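Long-range contact in Poly(A) RNA polymerase GLD2 (Rattus norvegicus, PDB 6LBK), which probably adds successive AMP units from ATP to the 3' ends of selected cytoplasmic mRNAs and single nucleotides to certain microRNAs: residues T192-L203 with V272-L283. The protein carries 1 engineered substitution. Sequence-based numbering, arbitrary orientation.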
loop_
_atom_site.group_PDB
_atom_site.type_symbol
_atom_site.label_atom_id
_atom_site.label_comp_id
_atom_site.label_asym_id
_atom_site.label_seq_id
_atom_site.Cartn_x
_atom_site.Cartn_y
_atom_site.Cartn_z
ATOM N N THR A 192 6.016 9.908 1.882
ATOM C CA THR A 192 6.529 11.147 1.302
ATOM C C THR A 192 5.863 11.443 -0.034
ATOM O O THR A 192 5.612 12.606 -0.359
ATOM C CB THR A 192 8.056 11.066 1.154
ATOM O OG1 THR A 192 8.630 10.733 2.421
ATOM C CG2 THR A 192 8.624 12.403 0.706
ATOM N N TYR A 193 5.541 10.396 -0.793
ATOM C CA TYR A 193 4.726 10.570 -1.981
ATOM C C TYR A 193 3.304 10.965 -1.609
ATOM O O TYR A 193 2.691 11.807 -2.282
ATOM C CB TYR A 193 4.694 9.273 -2.764
ATOM C CG TYR A 193 5.903 8.958 -3.592
ATOM C CD1 TYR A 193 6.239 9.732 -4.689
ATOM C CD2 TYR A 193 6.670 7.832 -3.318
ATOM C CE1 TYR A 193 7.313 9.407 -5.470
ATOM C CE2 TYR A 193 7.746 7.505 -4.097
ATOM C CZ TYR A 193 8.060 8.291 -5.169
ATOM O OH TYR A 193 9.140 7.958 -5.938
ATOM N N ALA A 194 2.763 10.354 -0.538
ATOM C CA ALA A 194 1.359 10.556 -0.182
ATOM C C ALA A 194 1.060 12.023 0.100
ATOM O O ALA A 194 -0.074 12.475 -0.071
ATOM C CB ALA A 194 0.991 9.680 1.018
ATOM N N TYR A 195 2.043 12.774 0.568
ATOM C CA TYR A 195 1.825 14.177 0.875
ATOM C C TYR A 195 2.615 15.102 -0.054
ATOM O O TYR A 195 2.649 16.318 0.171
ATOM C CB TYR A 195 2.149 14.433 2.353
ATOM C CG TYR A 195 1.192 13.709 3.282
ATOM C CD1 TYR A 195 -0.020 14.289 3.662
ATOM C CD2 TYR A 195 1.478 12.424 3.739
ATOM C CE1 TYR A 195 -0.909 13.609 4.498
ATOM C CE2 TYR A 195 0.604 11.742 4.575
ATOM C CZ TYR A 195 -0.585 12.332 4.955
ATOM O OH TYR A 195 -1.446 11.636 5.787
ATOM N N LEU A 196 3.221 14.553 -1.119
ATOM C CA LEU A 196 3.973 15.380 -2.063
ATOM C C LEU A 196 3.026 16.182 -2.957
ATOM O O LEU A 196 3.399 17.245 -3.471
ATOM C CB LEU A 196 4.914 14.498 -2.898
ATOM C CG LEU A 196 6.225 15.100 -3.441
ATOM C CD1 LEU A 196 7.207 15.337 -2.294
ATOM C CD2 LEU A 196 6.866 14.232 -4.531
ATOM N N GLU A 197 1.801 15.687 -3.152
ATOM C CA GLU A 197 0.789 16.393 -3.921
ATOM C C GLU A 197 -0.607 15.970 -3.485
ATOM O O GLU A 197 -0.844 14.792 -3.202
ATOM C CB GLU A 197 0.981 16.132 -5.396
ATOM C CG GLU A 197 -0.060 16.735 -6.210
ATOM C CD GLU A 197 0.313 16.595 -7.610
ATOM O OE1 GLU A 197 1.513 16.319 -7.818
ATOM O OE2 GLU A 197 -0.563 16.721 -8.487
ATOM N N ASN A 198 -1.538 16.934 -3.487
ATOM C CA ASN A 198 -2.849 16.764 -2.863
ATOM C C ASN A 198 -3.756 15.772 -3.576
ATOM O O ASN A 198 -4.761 15.368 -2.981
ATOM C CB ASN A 198 -3.569 18.110 -2.744
ATOM C CG ASN A 198 -3.460 18.962 -4.007
ATOM O OD1 ASN A 198 -3.466 18.443 -5.123
ATOM N ND2 ASN A 198 -3.410 20.281 -3.830
ATOM N N ARG A 199 -3.447 15.379 -4.817
ATOM C CA ARG A 199 -4.271 14.429 -5.556
ATOM C C ARG A 199 -3.857 12.988 -5.345
ATOM O O ARG A 199 -4.646 12.084 -5.650
ATOM C CB ARG A 199 -4.244 14.742 -7.063
ATOM C CG ARG A 199 -5.000 15.994 -7.451
ATOM C CD ARG A 199 -4.759 16.381 -8.892
ATOM N NE ARG A 199 -3.433 16.971 -9.031
ATOM C CZ ARG A 199 -2.905 17.415 -10.170
ATOM N NH1 ARG A 199 -3.591 17.346 -11.307
ATOM N NH2 ARG A 199 -1.682 17.928 -10.172
ATOM N N VAL A 200 -2.638 12.742 -4.866
ATOM C CA VAL A 200 -2.160 11.363 -4.771
ATOM C C VAL A 200 -3.025 10.562 -3.807
ATOM O O VAL A 200 -3.401 9.421 -4.096
ATOM C CB VAL A 200 -0.679 11.325 -4.366
ATOM C CG1 VAL A 200 -0.258 9.893 -4.165
ATOM C CG2 VAL A 200 0.198 12.005 -5.441
ATOM N N ARG A 201 -3.376 11.145 -2.652
ATOM C CA ARG A 201 -4.119 10.370 -1.657
ATOM C C ARG A 201 -5.572 10.127 -2.056
ATOM O O ARG A 201 -6.032 8.975 -1.931
ATOM C CB ARG A 201 -4.006 11.027 -0.276
ATOM C CG ARG A 201 -2.658 10.701 0.416
ATOM C CD ARG A 201 -2.434 11.512 1.715
ATOM N NE ARG A 201 -3.257 11.012 2.817
ATOM C CZ ARG A 201 -4.196 11.713 3.442
ATOM N NH1 ARG A 201 -4.438 12.971 3.099
ATOM N NH2 ARG A 201 -4.901 11.160 4.416
ATOM N N PRO A 202 -6.348 11.124 -2.537
ATOM C CA PRO A 202 -7.713 10.807 -3.011
ATOM C C PRO A 202 -7.747 9.779 -4.127
ATOM O O PRO A 202 -8.610 8.882 -4.136
ATOM C CB PRO A 202 -8.249 12.169 -3.486
ATOM C CG PRO A 202 -7.480 13.170 -2.692
ATOM C CD PRO A 202 -6.100 12.580 -2.550
ATOM N N LEU A 203 -6.805 9.868 -5.063
ATOM C CA LEU A 203 -6.802 8.932 -6.173
ATOM C C LEU A 203 -6.487 7.534 -5.687
ATOM O O LEU A 203 -7.165 6.566 -6.047
ATOM C CB LEU A 203 -5.772 9.358 -7.209
ATOM C CG LEU A 203 -5.946 8.525 -8.475
ATOM C CD1 LEU A 203 -7.177 9.093 -9.286
ATOM C CD2 LEU A 203 -4.681 8.385 -9.331
ATOM N N VAL A 272 11.725 16.382 2.679
ATOM C CA VAL A 272 11.473 16.514 1.239
ATOM C C VAL A 272 10.402 17.579 1.002
ATOM O O VAL A 272 9.328 17.515 1.620
ATOM C CB VAL A 272 11.061 15.171 0.648
ATOM C CG1 VAL A 272 10.587 15.332 -0.793
ATOM C CG2 VAL A 272 12.213 14.180 0.740
ATOM N N PRO A 273 10.645 18.542 0.114
ATOM C CA PRO A 273 9.661 19.611 -0.154
ATOM C C PRO A 273 8.551 19.142 -1.082
ATOM O O PRO A 273 8.691 18.108 -1.753
ATOM C CB PRO A 273 10.517 20.702 -0.810
ATOM C CG PRO A 273 11.616 19.948 -1.477
ATOM C CD PRO A 273 11.911 18.756 -0.608
ATOM N N PRO A 274 7.438 19.881 -1.165
ATOM C CA PRO A 274 6.325 19.462 -2.028
ATOM C C PRO A 274 6.652 19.628 -3.501
ATOM O O PRO A 274 7.533 20.398 -3.890
ATOM C CB PRO A 274 5.180 20.404 -1.630
ATOM C CG PRO A 274 5.585 21.005 -0.356
ATOM C CD PRO A 274 7.082 21.086 -0.404
ATOM N N TYR A 275 5.897 18.896 -4.323
ATOM C CA TYR A 275 6.100 18.860 -5.764
ATOM C C TYR A 275 5.026 19.701 -6.445
ATOM O O TYR A 275 3.828 19.479 -6.239
ATOM C CB TYR A 275 6.061 17.425 -6.292
ATOM C CG TYR A 275 6.603 17.273 -7.700
ATOM C CD1 TYR A 275 7.960 17.432 -7.960
ATOM C CD2 TYR A 275 5.762 16.957 -8.767
ATOM C CE1 TYR A 275 8.473 17.294 -9.242
ATOM C CE2 TYR A 275 6.264 16.816 -10.063
ATOM C CZ TYR A 275 7.624 16.988 -10.294
ATOM O OH TYR A 275 8.144 16.854 -11.569
ATOM N N LEU A 276 5.459 20.674 -7.232
ATOM C CA LEU A 276 4.572 21.449 -8.086
ATOM C C LEU A 276 4.754 20.945 -9.511
ATOM O O LEU A 276 5.859 21.008 -10.057
ATOM C CB LEU A 276 4.886 22.939 -7.972
ATOM C CG LEU A 276 4.802 23.484 -6.541
ATOM C CD1 LEU A 276 5.223 24.959 -6.461
ATOM C CD2 LEU A 276 3.397 23.280 -5.976
ATOM N N SER A 277 3.685 20.436 -10.103
ATOM C CA SER A 277 3.717 19.851 -11.434
ATOM C C SER A 277 2.895 20.700 -12.395
ATOM O O SER A 277 2.034 21.479 -11.981
ATOM C CB SER A 277 3.190 18.419 -11.416
ATOM O OG SER A 277 1.802 18.386 -11.155
ATOM N N LYS A 278 3.212 20.592 -13.693
ATOM C CA LYS A 278 2.482 21.371 -14.684
ATOM C C LYS A 278 1.112 20.785 -15.019
ATOM O O LYS A 278 0.262 21.509 -15.551
ATOM C CB LYS A 278 3.308 21.503 -15.972
ATOM C CG LYS A 278 4.694 22.120 -15.822
ATOM C CD LYS A 278 5.393 22.248 -17.179
ATOM C CE LYS A 278 6.834 22.737 -17.024
ATOM N NZ LYS A 278 7.523 22.918 -18.335
ATOM N N ASN A 279 0.874 19.507 -14.722
ATOM C CA ASN A 279 -0.368 18.839 -15.122
ATOM C C ASN A 279 -1.571 19.402 -14.368
ATOM O O ASN A 279 -1.602 19.358 -13.131
ATOM C CB ASN A 279 -0.276 17.340 -14.873
ATOM C CG ASN A 279 -1.564 16.630 -15.215
ATOM O OD1 ASN A 279 -2.484 16.605 -14.409
ATOM N ND2 ASN A 279 -1.633 16.036 -16.401
ATOM N N GLU A 280 -2.593 19.855 -15.106
ATOM C CA GLU A 280 -3.829 20.341 -14.500
ATOM C C GLU A 280 -4.979 19.328 -14.541
ATOM O O GLU A 280 -6.121 19.713 -14.274
ATOM C CB GLU A 280 -4.287 21.634 -15.181
ATOM C CG GLU A 280 -3.297 22.793 -15.181
ATOM C CD GLU A 280 -3.905 24.075 -15.733
ATOM O OE1 GLU A 280 -4.823 23.993 -16.583
ATOM O OE2 GLU A 280 -3.470 25.170 -15.319
ATOM N N SER A 281 -4.717 18.046 -14.812
ATOM C CA SER A 281 -5.805 17.068 -14.824
ATOM C C SER A 281 -6.479 16.993 -13.457
ATOM O O SER A 281 -5.806 16.826 -12.434
ATOM C CB SER A 281 -5.276 15.673 -15.195
ATOM O OG SER A 281 -4.470 15.663 -16.361
ATOM N N SER A 282 -7.809 17.097 -13.435
ATOM C CA SER A 282 -8.562 16.947 -12.191
ATOM C C SER A 282 -8.632 15.477 -11.774
ATOM O O SER A 282 -8.138 14.585 -12.468
ATOM C CB SER A 282 -9.945 17.568 -12.319
ATOM O OG SER A 282 -10.692 16.899 -13.292
ATOM N N LEU A 283 -9.232 15.232 -10.597
ATOM C CA LEU A 283 -9.281 13.877 -10.031
ATOM C C LEU A 283 -10.050 12.907 -10.926
ATOM O O LEU A 283 -9.672 11.735 -11.051
ATOM C CB LEU A 283 -9.922 13.891 -8.641
ATOM C CG LEU A 283 -9.084 14.364 -7.436
ATOM C CD1 LEU A 283 -9.959 14.287 -6.172
ATOM C CD2 LEU A 283 -7.765 13.616 -7.274
#
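Arg199 carries the polar half of this contact, sending its guanidinium into the bend of 277-281. Arg199 NH1 donates to Ser281 O, modelled at a short 2.5 Å, and NH2 to Asn279 O at 3.3 Å; weak bonds run from NH1 to Asn279 O and OD1. Ser281 O and Asn279 O lie only 4° and 13° out of the guanidinium plane, which fixes the rotation of the flat group. On its own segment, Glu197 OE2 forms a salt bridge with Arg199 NH2, though its modelled length is doubtful. A kink at chi3 (-75°) turns the guanidinium toward these acceptors. Asn279 shapes the bend through an Asx turn, its OD1 accepting from Ser281 N at 2.7 Å. A methionine in place of Arg199 would probably leave Glu197 without its charged mate and the carbonyls of Asn279 and Ser281 without this donor.

Tyr275 N donates to Leu196 O at 3.1 Å, the one backbone bond between the segments. Beside it, Leu196 CD1 meets Val272 CG1 at 3.7 Å, while CG and CD2 lie against Tyr275 CB. At the other end, Leu283 CD2 rests on the aliphatic stem of Arg199 and CD1 on Pro202 CB.

Away from the predicted magnesium-binding Asp109 and Asp111, the contact ties the turn between helices 182-194 and 200-213 to the loop leading from helix 268-271 into helix 283-297; helix 248-251 touches Thr192, Leu196 and Val272, and helix 51-63 packs on Pro202 and Leu283.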